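Local coordinates for protein 4-oxalmesaconate hydratase (Pseudomonas putida, PDB 5CGZ) that hydrates the enol form of oxalomesaconate to 4-carboxy-4-hydroxy-2-oxoadipate, the third step of gallate degradation, with one zinc ion per subunit, at residues E158-E163 and W196-R201. Residues are numbered along the deposited sequence; the frame is centred on the assembly and turned at random.
Sequences EPHQPE and WEYYTR
His160 is held by two successive tyrosines of helix 193-212, one hydrogen-bonded to its backbone and stacked on its ring, the other hydrogen-bonded at the ring edge. The imidazole lies over one face of the Tyr198 phenol as an offset stack, ring centroids 4.1 Å apart and planes inclined by 26°. Between the two stacked rings the nearest approach is CE1 of His160 to CE1 of Tyr198, 3.2 Å, above the rim of the phenol and not its middle. Beyond the ring, the Tyr198 hydroxyl donates to the carbonyl oxygen of His160 (OH to O, 2.6 Å), meeting it 19° off the carbonyl plane. A chi1 of -166° puts CG of His160 anti to the backbone N and lays the imidazole over the phenol whose hydroxyl bonds to the carbonyl of the same histidine. Tyr199 approaches differently: its OH lies near the imidazole plane and makes a nearly straight hydrogen bond with ND1 of His160 (2.9 Å). Replacing Tyr198 by an alanine would probably leave the His160 carbonyl without this donor and one imidazole face without its stacking partner. In the next shell, Arg17 hydrogen-bonds both the Tyr199 hydroxyl and the carbonyl of Glu158, tying helix 13-27 to the same loop. Gln209 of the second subunit hydrogen-bonds the Tyr198 hydroxyl, bringing the hexamer interface up to this stack. The aromatic cluster thus joins the loop after strand 154-157 to helix 193-212 near the zinc site of this MshB-family, Rossmann-like fold, with the Tyr199 side chain about 8 Å from the zinc ion.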
loop_
_atom_site.group_PDB
_atom_site.type_symbol
_atom_site.label_atom_id
_atom_site.label_comp_id
_atom_site.label_asym_id
_atom_site.label_seq_id
_atom_site.Cartn_x
_atom_site.Cartn_y
_atom_site.Cartn_z
ATOM N N GLU A 158 7.778 17.869 -6.630
ATOM C CA GLU A 158 8.424 16.651 -7.123
ATOM C C GLU A 158 9.820 16.410 -6.542
ATOM O O GLU A 158 10.702 17.259 -6.655
ATOM C CB GLU A 158 8.513 16.676 -8.650
ATOM C CG GLU A 158 9.147 15.386 -9.222
ATOM C CD GLU A 158 8.883 15.187 -10.712
ATOM O OE1 GLU A 158 8.026 15.902 -11.289
ATOM O OE2 GLU A 158 9.531 14.306 -11.307
ATOM N N PRO A 159 10.028 15.244 -5.911
ATOM C CA PRO A 159 11.391 14.927 -5.456
ATOM C C PRO A 159 12.265 14.443 -6.610
ATOM O O PRO A 159 11.764 14.139 -7.702
ATOM C CB PRO A 159 11.180 13.831 -4.409
ATOM C CG PRO A 159 9.842 13.253 -4.686
ATOM C CD PRO A 159 9.034 14.248 -5.482
ATOM N N HIS A 160 13.569 14.399 -6.372
ATOM C CA HIS A 160 14.527 14.052 -7.413
ATOM C C HIS A 160 14.254 12.656 -7.969
ATOM O O HIS A 160 14.333 12.432 -9.186
ATOM C CB HIS A 160 15.954 14.138 -6.867
ATOM C CG HIS A 160 17.005 14.133 -7.930
ATOM N ND1 HIS A 160 17.155 15.166 -8.832
ATOM C CD2 HIS A 160 17.963 13.222 -8.239
ATOM C CE1 HIS A 160 18.164 14.899 -9.641
ATOM N NE2 HIS A 160 18.671 13.725 -9.304
ATOM N N GLN A 161 13.915 11.728 -7.078
ATOM C CA GLN A 161 13.598 10.355 -7.484
ATOM C C GLN A 161 12.191 9.979 -7.018
ATOM O O GLN A 161 12.005 9.365 -5.954
ATOM C CB GLN A 161 14.652 9.395 -6.938
ATOM C CG GLN A 161 16.008 9.674 -7.572
ATOM C CD GLN A 161 17.082 8.680 -7.178
ATOM O OE1 GLN A 161 17.040 7.503 -7.558
ATOM N NE2 GLN A 161 18.064 9.157 -6.422
ATOM N N PRO A 162 11.185 10.382 -7.808
ATOM C CA PRO A 162 9.792 10.330 -7.349
ATOM C C PRO A 162 9.329 8.917 -6.968
ATOM O O PRO A 162 8.737 8.767 -5.897
ATOM C CB PRO A 162 8.993 10.880 -8.549
ATOM C CG PRO A 162 9.931 10.891 -9.710
ATOM C CD PRO A 162 11.324 10.987 -9.146
ATOM N N GLU A 163 9.590 7.908 -7.796
ATOM C CA GLU A 163 9.117 6.561 -7.463
ATOM C C GLU A 163 9.783 6.014 -6.200
ATOM O O GLU A 163 9.124 5.350 -5.411
ATOM C CB GLU A 163 9.345 5.584 -8.616
ATOM C CG GLU A 163 8.585 5.912 -9.887
ATOM C CD GLU A 163 9.390 6.754 -10.866
ATOM O OE1 GLU A 163 10.471 7.274 -10.499
ATOM O OE2 GLU A 163 8.936 6.898 -12.016
ATOM N N TRP A 196 20.269 21.904 -14.019
ATOM C CA TRP A 196 19.476 22.749 -14.918
ATOM C C TRP A 196 18.826 21.864 -15.962
ATOM O O TRP A 196 17.634 21.979 -16.249
ATOM C CB TRP A 196 20.319 23.803 -15.644
ATOM C CG TRP A 196 21.109 24.748 -14.799
ATOM C CD1 TRP A 196 21.192 24.777 -13.440
ATOM C CD2 TRP A 196 21.940 25.813 -15.278
ATOM N NE1 TRP A 196 22.030 25.797 -13.038
ATOM C CE2 TRP A 196 22.498 26.447 -14.150
ATOM C CE3 TRP A 196 22.266 26.291 -16.555
ATOM C CZ2 TRP A 196 23.366 27.535 -14.257
ATOM C CZ3 TRP A 196 23.127 27.378 -16.659
ATOM C CH2 TRP A 196 23.668 27.983 -15.518
ATOM N N GLU A 197 19.643 20.985 -16.536
ATOM C CA GLU A 197 19.207 20.078 -17.591
ATOM C C GLU A 197 18.231 19.030 -17.074
ATOM O O GLU A 197 17.253 18.715 -17.741
ATOM C CB GLU A 197 20.414 19.389 -18.231
ATOM C CG GLU A 197 21.271 20.326 -19.058
ATOM C CD GLU A 197 22.742 19.924 -19.088
ATOM O OE1 GLU A 197 23.064 18.741 -18.820
ATOM O OE2 GLU A 197 23.580 20.803 -19.377
ATOM N N TYR A 198 18.504 18.495 -15.886
ATOM C CA TYR A 198 17.631 17.494 -15.293
ATOM C C TYR A 198 16.228 18.064 -15.084
ATOM O O TYR A 198 15.238 17.431 -15.439
ATOM C CB TYR A 198 18.214 17.006 -13.971
ATOM C CG TYR A 198 17.475 15.855 -13.318
ATOM C CD1 TYR A 198 16.431 16.084 -12.419
ATOM C CD2 TYR A 198 17.843 14.536 -13.575
ATOM C CE1 TYR A 198 15.757 15.015 -11.799
ATOM C CE2 TYR A 198 17.181 13.467 -12.968
ATOM C CZ TYR A 198 16.145 13.710 -12.078
ATOM O OH TYR A 198 15.505 12.637 -11.478
ATOM N N TYR A 199 16.132 19.264 -14.519
ATOM C CA TYR A 199 14.814 19.784 -14.173
ATOM C C TYR A 199 14.116 20.404 -15.374
ATOM O O TYR A 199 12.893 20.514 -15.388
ATOM C CB TYR A 199 14.921 20.749 -12.984
ATOM C CG TYR A 199 15.060 19.910 -11.747
ATOM C CD1 TYR A 199 13.951 19.265 -11.211
ATOM C CD2 TYR A 199 16.303 19.664 -11.178
ATOM C CE1 TYR A 199 14.068 18.437 -10.109
ATOM C CE2 TYR A 199 16.430 18.836 -10.068
ATOM C CZ TYR A 199 15.306 18.224 -9.543
ATOM O OH TYR A 199 15.411 17.398 -8.451
ATOM N N THR A 200 14.882 20.738 -16.408
ATOM C CA THR A 200 14.282 21.029 -17.709
ATOM C C THR A 200 13.607 19.772 -18.266
ATOM O O THR A 200 12.461 19.815 -18.731
ATOM C CB THR A 200 15.330 21.542 -18.724
ATOM O OG1 THR A 200 15.892 22.769 -18.241
ATOM C CG2 THR A 200 14.684 21.784 -20.093
ATOM N N ARG A 201 14.316 18.646 -18.222
ATOM C CA ARG A 201 13.729 17.404 -18.715
ATOM C C ARG A 201 12.504 17.019 -17.880
ATOM O O ARG A 201 11.506 16.558 -18.436
ATOM C CB ARG A 201 14.772 16.277 -18.739
ATOM C CG ARG A 201 15.802 16.459 -19.876
ATOM C CD ARG A 201 16.694 15.250 -20.072
ATOM N NE ARG A 201 17.403 14.894 -18.848
ATOM C CZ ARG A 201 18.667 15.205 -18.584
ATOM N NH1 ARG A 201 19.397 15.887 -19.465
ATOM N NH2 ARG A 201 19.206 14.823 -17.434
#